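Local structure of acetyl xylan esterase (Metagenome, 6XYC) at residues 127-130 with 131-135; 278-281 with 282-285. The protein probably hydrolyses ester bonds of xylan, removing acetyl and feruloyl groups, as a bifunctional esterase of the alpha/beta-hydrolase superfamily. All blocks are in the same frame, centred on the assembly; numbering follows the deposited sequence.

Contact 1. Residues 127-130 with 131-135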
ATOM      1  N   SER A 127      -1.602  -0.590  -1.126  1.00 20.70           N
ATOM      2  CA  SER A 127      -0.873   0.277  -2.045  1.00 22.22           C
ATOM      3  C   SER A 127      -1.363   0.087  -3.476  1.00 23.26           C
ATOM      4  O   SER A 127      -1.640   1.057  -4.188  1.00 25.03           O
ATOM      5  CB  SER A 127       0.629  -0.011  -1.946  1.00 23.78           C
ATOM      6  OG  SER A 127       1.128   0.363  -0.676  1.00 26.50           O
ATOM      7  N   ALA A 128      -1.476  -1.168  -3.917  1.00 21.80           N
ATOM      8  CA  ALA A 128      -2.004  -1.435  -5.251  1.00 22.32           C
ATOM      9  C   ALA A 128      -3.434  -0.934  -5.382  1.00 23.94           C
ATOM     10  O   ALA A 128      -3.827  -0.429  -6.443  1.00 27.07           O
ATOM     11  CB  ALA A 128      -1.930  -2.931  -5.559  1.00 21.28           C
ATOM     12  N   PHE A 129      -4.232  -1.061  -4.318  1.00 21.96           N
ATOM     13  CA  PHE A 129      -5.619  -0.618  -4.418  1.00 22.46           C
ATOM     14  C   PHE A 129      -5.706   0.896  -4.565  1.00 24.93           C
ATOM     15  O   PHE A 129      -6.559   1.400  -5.305  1.00 23.39           O
ATOM     16  CB  PHE A 129      -6.426  -1.079  -3.208  1.00 23.64           C
ATOM     17  CG  PHE A 129      -7.843  -1.447  -3.548  1.00 23.94           C
ATOM     18  CD1 PHE A 129      -8.746  -0.471  -3.941  1.00 26.02           C
ATOM     19  CD2 PHE A 129      -8.259  -2.764  -3.504  1.00 21.77           C
ATOM     20  CE1 PHE A 129     -10.045  -0.802  -4.265  1.00 28.11           C
ATOM     21  CE2 PHE A 129      -9.562  -3.106  -3.824  1.00 25.06           C
ATOM     22  CZ  PHE A 129     -10.455  -2.119  -4.209  1.00 24.56           C
ATOM     23  N   ALA A 130      -4.844   1.642  -3.866  1.00 23.50           N
ATOM     24  CA  ALA A 130      -4.782   3.083  -4.085  1.00 23.03           C
ATOM     25  C   ALA A 130      -4.385   3.396  -5.522  1.00 26.15           C
ATOM     26  O   ALA A 130      -4.952   4.296  -6.154  1.00 27.69           O
ATOM     27  CB  ALA A 130      -3.796   3.725  -3.104  1.00 25.21           C
ATOM     28  N   GLY A 131      -3.428   2.644  -6.060  1.00 22.78           N
ATOM     29  CA  GLY A 131      -2.909   2.875  -7.394  1.00 26.39           C
ATOM     30  C   GLY A 131      -3.857   2.519  -8.515  1.00 26.65           C
ATOM     31  O   GLY A 131      -3.602   2.920  -9.658  1.00 31.68           O
ATOM     32  N   VAL A 132      -4.922   1.768  -8.236  1.00 25.10           N
ATOM     33  CA  VAL A 132      -5.944   1.489  -9.242  1.00 27.85           C
ATOM     34  C   VAL A 132      -7.213   2.285  -9.006  1.00 28.83           C
ATOM     35  O   VAL A 132      -8.193   2.086  -9.729  1.00 28.37           O
ATOM     36  CB  VAL A 132      -6.276  -0.013  -9.325  1.00 25.97           C
ATOM     37  CG1 VAL A 132      -5.026  -0.818  -9.707  1.00 27.74           C
ATOM     38  CG2 VAL A 132      -6.879  -0.510  -8.027  1.00 27.10           C
ATOM     39  N   THR A 133      -7.233   3.193  -8.020  1.00 24.83           N
ATOM     40  CA  THR A 133      -8.431   3.982  -7.749  1.00 27.67           C
ATOM     41  C   THR A 133      -8.119   5.470  -7.638  1.00 26.74           C
ATOM     42  O   THR A 133      -8.834   6.209  -6.958  1.00 28.11           O
ATOM     43  CB  THR A 133      -9.138   3.485  -6.487  1.00 28.55           C
ATOM     44  OG1 THR A 133      -8.245   3.537  -5.372  1.00 28.04           O
ATOM     45  CG2 THR A 133      -9.637   2.056  -6.665  1.00 28.53           C
ATOM     46  N   ASN A 134      -7.054   5.931  -8.293  1.00 29.27           N
ATOM     47  CA  ASN A 134      -6.853   7.367  -8.452  1.00 27.29           C
ATOM     48  C   ASN A 134      -8.105   7.991  -9.059  1.00 31.56           C
ATOM     49  O   ASN A 134      -8.534   7.600 -10.149  1.00 31.46           O
ATOM     50  CB  ASN A 134      -5.642   7.649  -9.345  1.00 29.33           C
ATOM     51  CG  ASN A 134      -4.316   7.560  -8.600  1.00 28.18           C
ATOM     52  OD1 ASN A 134      -4.273   7.393  -7.381  1.00 27.55           O
ATOM     53  ND2 ASN A 134      -3.218   7.692  -9.341  1.00 29.64           N
ATOM     54  N   GLY A 135      -8.700   8.952  -8.353  1.00 31.32           N
ATOM     55  CA  GLY A 135      -9.868   9.647  -8.866  1.00 31.03           C
ATOM     56  C   GLY A 135     -11.166   8.878  -8.790  1.00 32.82           C
ATOM     57  O   GLY A 135     -12.169   9.319  -9.366  1.00 34.25           O
TER
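T133 turns its hydroxyl back on the helix end: with chi1 at 58°, OG1 lies between its own backbone N and carbonyl carbon, facing F129 O, while CG2, anti to the carbonyl carbon, is left beside the F129 ring. The OG1 atom of T133 donates to O of F129 at 2.7 Å, 24° out of the carbonyl plane. Its methyl meets the ring obliquely, T133 CG2 to F129 CE1 being 3.8 Å. Threonine suits the place because one branch is polar and the other is not. The hydroxyl is also bonded to K95 NZ, and the F129 ring makes an edge-to-face pair with W87.

The backbone unwinds over the same residues. N of G131 still makes a helical bond to S127 O, 3.0 Å long. The next amide, V132 N, is shared between two weak bonds, to O of A128 and O of F129. T133 N then closes a tighter turn on A130 O at 3.1 Å; the bond is straight at the hydrogen (160°), but the donor stands above the carbonyl plane. V132 brings its CG2 to 3.3 Å from F129 O, and its side chain touches D219. In the loop beyond, N134 gives its ND2 to V162 O.

This is the C-terminal end of helix 122-131, which follows the probable nucleophile elbow. As the helical bonds weaken, the carbonyl oxygen of F129 is gripped by the T133 hydroxyl and that of A130 by the T133 amide. The lysine beside that hydroxyl would probably also ease the negative end of the helix dipole in this largely buried setting.

Contact 2. Residues 278-281 with 282-285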
ATOM      1  N   PHE A 278      13.275   2.610  -8.959  1.00 28.65           N
ATOM      2  CA  PHE A 278      11.958   2.795  -9.561  1.00 28.82           C
ATOM      3  C   PHE A 278      11.343   4.120  -9.129  1.00 27.71           C
ATOM      4  O   PHE A 278      10.942   4.940  -9.964  1.00 27.23           O
ATOM      5  CB  PHE A 278      11.066   1.610  -9.174  1.00 25.93           C
ATOM      6  CG  PHE A 278       9.625   1.771  -9.566  1.00 26.40           C
ATOM      7  CD1 PHE A 278       9.216   1.501 -10.867  1.00 27.84           C
ATOM      8  CD2 PHE A 278       8.677   2.175  -8.642  1.00 25.17           C
ATOM      9  CE1 PHE A 278       7.886   1.644 -11.239  1.00 27.94           C
ATOM     10  CE2 PHE A 278       7.344   2.324  -9.006  1.00 25.24           C
ATOM     11  CZ  PHE A 278       6.948   2.054 -10.309  1.00 26.69           C
ATOM     12  N   PHE A 279      11.276   4.354  -7.818  1.00 26.58           N
ATOM     13  CA  PHE A 279      10.701   5.600  -7.323  1.00 28.24           C
ATOM     14  C   PHE A 279      11.489   6.799  -7.822  1.00 28.27           C
ATOM     15  O   PHE A 279      10.907   7.838  -8.154  1.00 28.05           O
ATOM     16  CB  PHE A 279      10.645   5.606  -5.787  1.00 26.52           C
ATOM     17  CG  PHE A 279       9.436   4.915  -5.215  1.00 24.58           C
ATOM     18  CD1 PHE A 279       8.172   5.085  -5.752  1.00 24.77           C
ATOM     19  CD2 PHE A 279       9.567   4.094  -4.103  1.00 26.16           C
ATOM     20  CE1 PHE A 279       7.073   4.444  -5.208  1.00 23.33           C
ATOM     21  CE2 PHE A 279       8.472   3.456  -3.560  1.00 24.55           C
ATOM     22  CZ  PHE A 279       7.224   3.628  -4.110  1.00 24.48           C
ATOM     23  N   THR A 280      12.817   6.677  -7.885  1.00 28.42           N
ATOM     24  CA  THR A 280      13.626   7.793  -8.367  1.00 29.34           C
ATOM     25  C   THR A 280      13.333   8.074  -9.835  1.00 34.16           C
ATOM     26  O   THR A 280      13.149   9.228 -10.234  1.00 35.52           O
ATOM     27  CB  THR A 280      15.119   7.517  -8.167  1.00 29.87           C
ATOM     28  OG1 THR A 280      15.418   7.434  -6.768  1.00 29.63           O
ATOM     29  CG2 THR A 280      15.952   8.635  -8.811  1.00 31.35           C
ATOM     30  N   GLU A 281      13.280   7.019 -10.652  1.00 31.40           N
ATOM     31  CA  GLU A 281      12.936   7.188 -12.062  1.00 35.90           C
ATOM     32  C   GLU A 281      11.542   7.787 -12.215  1.00 37.75           C
ATOM     33  O   GLU A 281      11.331   8.681 -13.042  1.00 39.79           O
ATOM     34  CB  GLU A 281      13.029   5.846 -12.793  1.00 36.40           C
ATOM     35  CG  GLU A 281      14.402   5.196 -12.739  1.00 40.65           C
ATOM     36  CD  GLU A 281      14.356   3.688 -12.913  1.00 49.93           C
ATOM     37  OE1 GLU A 281      15.437   3.075 -13.022  1.00 48.02           O
ATOM     38  OE2 GLU A 281      13.247   3.111 -12.940  1.00 49.54           O
ATOM     39  N   GLN A 282      10.580   7.311 -11.422  1.00 32.45           N
ATOM     40  CA  GLN A 282       9.226   7.849 -11.494  1.00 32.71           C
ATOM     41  C   GLN A 282       9.181   9.297 -11.022  1.00 36.06           C
ATOM     42  O   GLN A 282       8.423  10.110 -11.560  1.00 36.64           O
ATOM     43  CB  GLN A 282       8.279   6.990 -10.657  1.00 31.12           C
ATOM     44  CG  GLN A 282       8.088   5.579 -11.181  1.00 29.26           C
ATOM     45  CD  GLN A 282       7.276   5.541 -12.461  1.00 33.54           C
ATOM     46  OE1 GLN A 282       6.218   6.163 -12.558  1.00 32.46           O
ATOM     47  NE2 GLN A 282       7.769   4.807 -13.452  1.00 36.21           N
ATOM     48  N   SER A 283       9.992   9.640 -10.022  1.00 34.34           N
ATOM     49  CA  SER A 283       9.969  10.986  -9.466  1.00 36.20           C
ATOM     50  C   SER A 283      10.320  12.044 -10.503  1.00 40.44           C
ATOM     51  O   SER A 283       9.964  13.214 -10.325  1.00 43.69           O
ATOM     52  CB  SER A 283      10.932  11.076  -8.285  1.00 32.47           C
ATOM     53  OG  SER A 283      12.217  10.599  -8.641  1.00 40.46           O
ATOM     54  N   THR A 284      10.993  11.654 -11.582  1.00 40.27           N
ATOM     55  CA  THR A 284      11.461  12.584 -12.602  1.00 47.25           C
ATOM     56  C   THR A 284      10.575  12.598 -13.837  1.00 48.92           C
ATOM     57  O   THR A 284      10.325  13.667 -14.401  1.00 53.27           O
ATOM     58  CB  THR A 284      12.890  12.228 -13.018  1.00 46.03           C
ATOM     59  OG1 THR A 284      12.879  10.998 -13.757  1.00 49.74           O
ATOM     60  CG2 THR A 284      13.789  12.080 -11.796  1.00 46.21           C
ATOM     61  N   LYS A 285      10.100  11.433 -14.268  1.00 48.83           N
ATOM     62  CA  LYS A 285       9.252  11.327 -15.450  1.00 49.95           C
ATOM     63  C   LYS A 285       8.147  12.377 -15.455  1.00 45.25           C
ATOM     64  O   LYS A 285       7.446  12.562 -14.459  1.00 48.92           O
ATOM     65  CB  LYS A 285       8.635   9.927 -15.534  1.00 50.85           C
ATOM     66  CG  LYS A 285       9.381   8.948 -16.437  1.00 66.90           C
ATOM     67  CD  LYS A 285       8.930   7.507 -16.208  1.00 60.25           C
ATOM     68  CE  LYS A 285      10.128   6.585 -16.036  1.00 82.89           C
ATOM     69  NZ  LYS A 285       9.772   5.140 -16.089  1.00 75.43           N
TER
HETATM   70  O   HOH W   1      10.263   3.412 -13.972  1.00 41.54           O
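The apolar part of the contact is a CH-pi interaction, in which Q282 lays CG over one face of the F278 ring, 3.9 Å from the centroid and 13° off the normal. F278 has CG anti to the backbone N (chi1 172°), which swings the ring along the helix toward the residue one turn on; the glutamine bends at chi2, and its amide plane lies 22° from the ring plane. Phenylalanine suits this position because its ring also packs on A164 and V166 of the central sheet. Replacing F278 by an alanine is likely to leave the methylenes of Q282 without the ring face they lie on and to open a gap against strand 164-168.

Among the backbone bonds, Q282 N reaches F278 O at 2.8 Å and S283 N reaches F279 O at 2.8 Å. Nearer the C terminus, E281 O accepts from K285 N at 3.3 Å and from the hydroxyl OG1 of T284 at 2.9 Å. Threonine can thus spend its hydroxyl on the helix itself at this exposed end.

The polar tips meet through a water. It donates to OE2 of E281 and accepts from NE2 of Q282 and from NZ of K285, the last at 2.8 Å. NE2 of Q282 also hydrogen-bonds OD2 of D221.

Glutamine therefore serves both sides, its methylenes on the ring and its amide on acid and water. With NZ of K285 5.1 Å from OE2 of E281, the opposite charges are too far apart for a direct salt bridge and are probably linked mainly by the water.

Overall arrangement
From the N terminus, strand 114-120 of the central sheet leads through the probable nucleophile elbow into helix 122-131, and contact 1 forms where that helix gives way to the loop before strand 138-141. Much later, after strand 252-257, comes helix 269-284, whose last turns hold contact 2 close to the end of the modelled chain. Each contact joins adjoining segments and closes no large loop; the two follow in series, neither nested nor crossing. The centres of contacts 1 and 2 lie about 18 Å apart. The nearest atoms of contacts 1 and 2 are about 8 Å apart. Contact 1 ties a helix end to W87, K95 and strand 138-141, whereas contact 2 packs the C-terminal helix onto strands 114-120 and 164-168.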